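Local coordinates for protein putative oxidoreductase (PDB 3EOF) that probably works as an FMN-dependent oxidoreductase of the nitroreductase family, binding flavin mononucleotide as its cofactor, at residues C85-C88 with Q89-A93; L216-V219 with F220-R224. One frame throughout, in Å; residues are numbered along the deposited sequence. Where two conformers were deposited one is given.

Overall arrangement
The two contacts are short-range, their centres about 48 Å apart, on opposite sides of the chain's centre. Contact 1 closes the C-terminal end of helix 82-89 within the nitroreductase fold and is only partly buried; contact 2 runs along helix 216-224, much nearer the C-terminus of the chain, and is largely buried. Neither touches the other inside one subunit, yet both reach the second subunit, where residues 85-93 of one copy pack on residues 216-224 of the other. Their chemistry differs accordingly. In contact 1 backbone capping bonds combine with an arginine laid against a tyrosine; contact 2 joins a phenylalanine-leucine pair to a widened helical turn close to the flavin.

Contact 1: residues C85-C88 with Q89-A93; sequences CKYC and QERNA
Tyr87 and Arg91 are brought together by their torsions: chi1 of 179° sets the tyrosine ring anti to its main-chain nitrogen, while Arg91, bent at chi2 (-67°), folds its chain back to cross it. The setting is the C-terminal end of helix 82-89, closed by a 6→1 bond of the kind found in Schellman motifs, with Asn92 in the left-handed conformation. Arg91 CG comes to 3.6 Å from Tyr87 CE1, and CE1 in turn lies over one face of the guanidinium, whose plane is turned 71° from the ring. Arg91 NH1 binds Glu90 O at 2.8 Å, in the plane of the guanidinium, which, with Glu199 and Asn192 of the second subunit, holds that group in place. Tyr87 OH hydrogen-bonds to Glu199 of the second subunit, and Arg91 NE makes a salt bridge to the same carboxylate, so the pair faces the dimer partner.

Before the cap, Gln89 N makes a nearly straight bond of 2.9 Å to Cys85 O, the last strong i+4 link of the helix; Glu90 N reaches Lys86 O only weakly and bonds to Tyr87 O as well. Cys88 O then takes two donors from opposite faces of its plane, Arg91 N at 2.9 Å and Ala93 N at 3.1 Å. As the chain turns back, the Ala93 methyl, CB, settles 3.7 Å from Cys88 CB. A water donates to Gln89 OE1 at 2.8 Å and accepts weakly from Lys86 NZ.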
# COMPACT_ATOMS: atom_id res chain seq x y z
N CYS A 85 -10.95 2.23 -17.51
CA CYS A 85 -11.54 3.23 -18.37
C CYS A 85 -11.77 2.72 -19.74
O CYS A 85 -12.72 3.17 -20.38
CB CYS A 85 -10.70 4.50 -18.44
SG CYS A 85 -10.67 5.30 -16.84
N LYS A 86 -10.91 1.83 -20.23
CA LYS A 86 -11.08 1.26 -21.56
C LYS A 86 -12.34 0.40 -21.50
O LYS A 86 -13.14 0.39 -22.40
CB LYS A 86 -9.81 0.52 -22.04
CG LYS A 86 -8.82 1.43 -22.83
CD LYS A 86 -7.51 0.70 -23.27
CE LYS A 86 -7.08 1.08 -24.67
NZ LYS A 86 -7.04 2.52 -24.97
N TYR A 87 -12.54 -0.30 -20.39
CA TYR A 87 -13.75 -1.10 -20.18
C TYR A 87 -14.99 -0.18 -20.21
O TYR A 87 -15.97 -0.49 -20.86
CB TYR A 87 -13.64 -1.82 -18.84
CG TYR A 87 -14.83 -2.68 -18.44
CD1 TYR A 87 -15.52 -3.44 -19.36
CD2 TYR A 87 -15.20 -2.80 -17.09
CE1 TYR A 87 -16.61 -4.26 -18.97
CE2 TYR A 87 -16.30 -3.61 -16.70
CZ TYR A 87 -16.98 -4.34 -17.64
OH TYR A 87 -18.07 -5.17 -17.28
N CYS A 88 -14.89 0.98 -19.56
CA CYS A 88 -15.98 1.98 -19.55
C CYS A 88 -16.31 2.40 -20.98
O CYS A 88 -17.46 2.37 -21.40
CB CYS A 88 -15.60 3.21 -18.71
SG CYS A 88 -15.52 2.91 -16.92
N GLN A 89 -15.28 2.77 -21.72
CA GLN A 89 -15.42 3.20 -23.12
C GLN A 89 -16.06 2.15 -24.00
O GLN A 89 -16.64 2.47 -25.03
CB GLN A 89 -14.04 3.61 -23.63
CG GLN A 89 -13.59 4.91 -22.89
CD GLN A 89 -12.09 5.23 -22.95
OE1 GLN A 89 -11.25 4.41 -23.36
NE2 GLN A 89 -11.76 6.43 -22.48
N GLU A 90 -16.02 0.89 -23.57
CA GLU A 90 -16.61 -0.21 -24.34
C GLU A 90 -17.97 -0.62 -23.82
O GLU A 90 -18.58 -1.54 -24.36
CB GLU A 90 -15.67 -1.42 -24.39
CG GLU A 90 -14.34 -1.17 -25.08
CD GLU A 90 -14.48 -0.69 -26.52
OE1 GLU A 90 -15.36 -1.18 -27.26
OE2 GLU A 90 -13.70 0.23 -26.88
N ARG A 91 -18.44 0.07 -22.77
CA ARG A 91 -19.72 -0.21 -22.16
C ARG A 91 -20.57 1.06 -21.94
O ARG A 91 -21.35 1.16 -21.00
CB ARG A 91 -19.48 -0.91 -20.84
CG ARG A 91 -18.86 -2.25 -21.01
CD ARG A 91 -19.78 -3.20 -21.69
NE ARG A 91 -19.21 -4.53 -21.75
CZ ARG A 91 -18.39 -4.97 -22.70
NH1 ARG A 91 -18.03 -4.18 -23.70
NH2 ARG A 91 -17.93 -6.23 -22.63
N ASN A 92 -20.36 2.04 -22.81
CA ASN A 92 -21.10 3.27 -22.78
C ASN A 92 -21.14 3.95 -21.41
O ASN A 92 -22.21 4.34 -20.93
CB ASN A 92 -22.51 2.99 -23.29
CG ASN A 92 -23.24 4.26 -23.67
OD1 ASN A 92 -22.64 5.20 -24.19
ND2 ASN A 92 -24.55 4.30 -23.39
N ALA A 93 -19.95 4.08 -20.81
CA ALA A 93 -19.76 4.66 -19.48
C ALA A 93 -18.74 5.77 -19.57
O ALA A 93 -17.75 5.68 -20.30
CB ALA A 93 -19.29 3.60 -18.48
O HOH W 1 -8.54 4.61 -22.93

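Contact 2: residues L216-V219 with F220-R224; sequences LPQV and FTDVR
At the edge of the Phe220 ring, near its plane, sit Leu216 O and Pro217 CA, with Leu216 O 3.4 Å from Phe220 CD2. Leu216 and Phe220 are one turn apart on helix 216-224, which ends in a pi-type turn, and point the same way side by side, Leu216 CD1 touching Phe220 CE2 at 4.0 Å; Phe84 of the second subunit makes an edge-to-face contact with this phenylalanine. The carboxamide of Gln218 is held at both ends: OE1 accepts from the backbone N of Glu214 and of Thr215, and NE2 donates to Asn92 O of the second subunit.

Ordinary helical bonds join Thr221 N to Pro217 O (2.9 Å) and Asp222 N to Gln218 O (2.8 Å). In the last turn Val219 O keeps the i+4 bond from Val223 N (3.1 Å) and takes the i+5 bond from Arg224 N (3.0 Å), which defines the pi-type turn. From its end the Arg224 side chain comes to about 5 Å from a bound flavin mononucleotide. On another side of the helix, chi1 of 66° turns the Thr221 hydroxyl toward its neighbour Asp222, whose OD2 forms a salt bridge with Lys213. Thr221 OG1 donates to Asp222 OD1 at 2.7 Å, meeting it from above the carboxylate plane.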
# COMPACT_ATOMS: atom_id res chain seq x y z
N LEU A 216 21.92 9.39 14.36
CA LEU A 216 21.30 8.58 13.35
C LEU A 216 20.33 9.38 12.43
O LEU A 216 20.47 9.32 11.21
CB LEU A 216 20.65 7.33 13.99
CG LEU A 216 20.03 6.34 13.02
CD1 LEU A 216 21.12 5.86 12.05
CD2 LEU A 216 19.40 5.20 13.79
N PRO A 217 19.38 10.14 13.00
CA PRO A 217 18.50 10.95 12.17
C PRO A 217 19.20 11.89 11.21
O PRO A 217 18.67 12.18 10.16
CB PRO A 217 17.70 11.76 13.20
CG PRO A 217 17.65 10.90 14.35
CD PRO A 217 19.01 10.28 14.42
N GLN A 218 20.39 12.38 11.55
CA GLN A 218 21.11 13.25 10.64
C GLN A 218 21.48 12.52 9.35
O GLN A 218 21.55 13.15 8.30
CB GLN A 218 22.37 13.80 11.28
CG GLN A 218 22.10 14.84 12.35
CD GLN A 218 23.28 15.11 13.23
OE1 GLN A 218 24.30 14.45 13.14
NE2 GLN A 218 23.16 16.11 14.08
N VAL A 219 21.70 11.21 9.42
CA VAL A 219 22.05 10.47 8.21
C VAL A 219 20.83 10.51 7.30
O VAL A 219 20.94 10.68 6.09
CB VAL A 219 22.48 9.05 8.51
CG1 VAL A 219 22.81 8.31 7.20
CG2 VAL A 219 23.69 9.04 9.48
N PHE A 220 19.66 10.34 7.89
CA PHE A 220 18.45 10.38 7.09
C PHE A 220 18.09 11.74 6.52
O PHE A 220 17.71 11.84 5.36
CB PHE A 220 17.30 9.84 7.91
CG PHE A 220 17.40 8.38 8.15
CD1 PHE A 220 16.90 7.49 7.23
CD2 PHE A 220 18.02 7.89 9.26
CE1 PHE A 220 17.03 6.16 7.41
CE2 PHE A 220 18.11 6.53 9.46
CZ PHE A 220 17.63 5.68 8.53
N THR A 221 18.20 12.78 7.34
CA THR A 221 17.82 14.13 6.95
C THR A 221 18.87 14.79 6.07
O THR A 221 18.53 15.56 5.19
CB THR A 221 17.62 15.05 8.19
OG1 THR A 221 18.87 15.24 8.87
CG2 THR A 221 16.62 14.44 9.17
N ASP A 222 20.14 14.50 6.33
CA ASP A 222 21.22 15.14 5.57
C ASP A 222 21.72 14.40 4.33
O ASP A 222 22.27 15.02 3.40
CB ASP A 222 22.41 15.41 6.49
CG ASP A 222 22.05 16.34 7.68
OD1 ASP A 222 20.87 16.77 7.83
OD2 ASP A 222 22.97 16.61 8.47
N VAL A 223 21.56 13.09 4.31
CA VAL A 223 22.11 12.26 3.25
C VAL A 223 21.07 11.43 2.48
O VAL A 223 20.96 11.55 1.27
CB VAL A 223 23.20 11.28 3.85
CG1 VAL A 223 23.73 10.35 2.78
CG2 VAL A 223 24.32 12.06 4.55
N ARG A 224 20.31 10.61 3.18
CA ARG A 224 19.39 9.68 2.54
C ARG A 224 18.12 10.31 1.96
O ARG A 224 17.79 10.09 0.80
CB ARG A 224 18.95 8.56 3.50
CG ARG A 224 20.01 7.58 3.96
CD ARG A 224 20.40 6.50 2.94
NE ARG A 224 19.28 5.63 2.51
CZ ARG A 224 18.70 4.67 3.24
NH1 ARG A 224 19.06 4.42 4.49
NH2 ARG A 224 17.72 3.95 2.72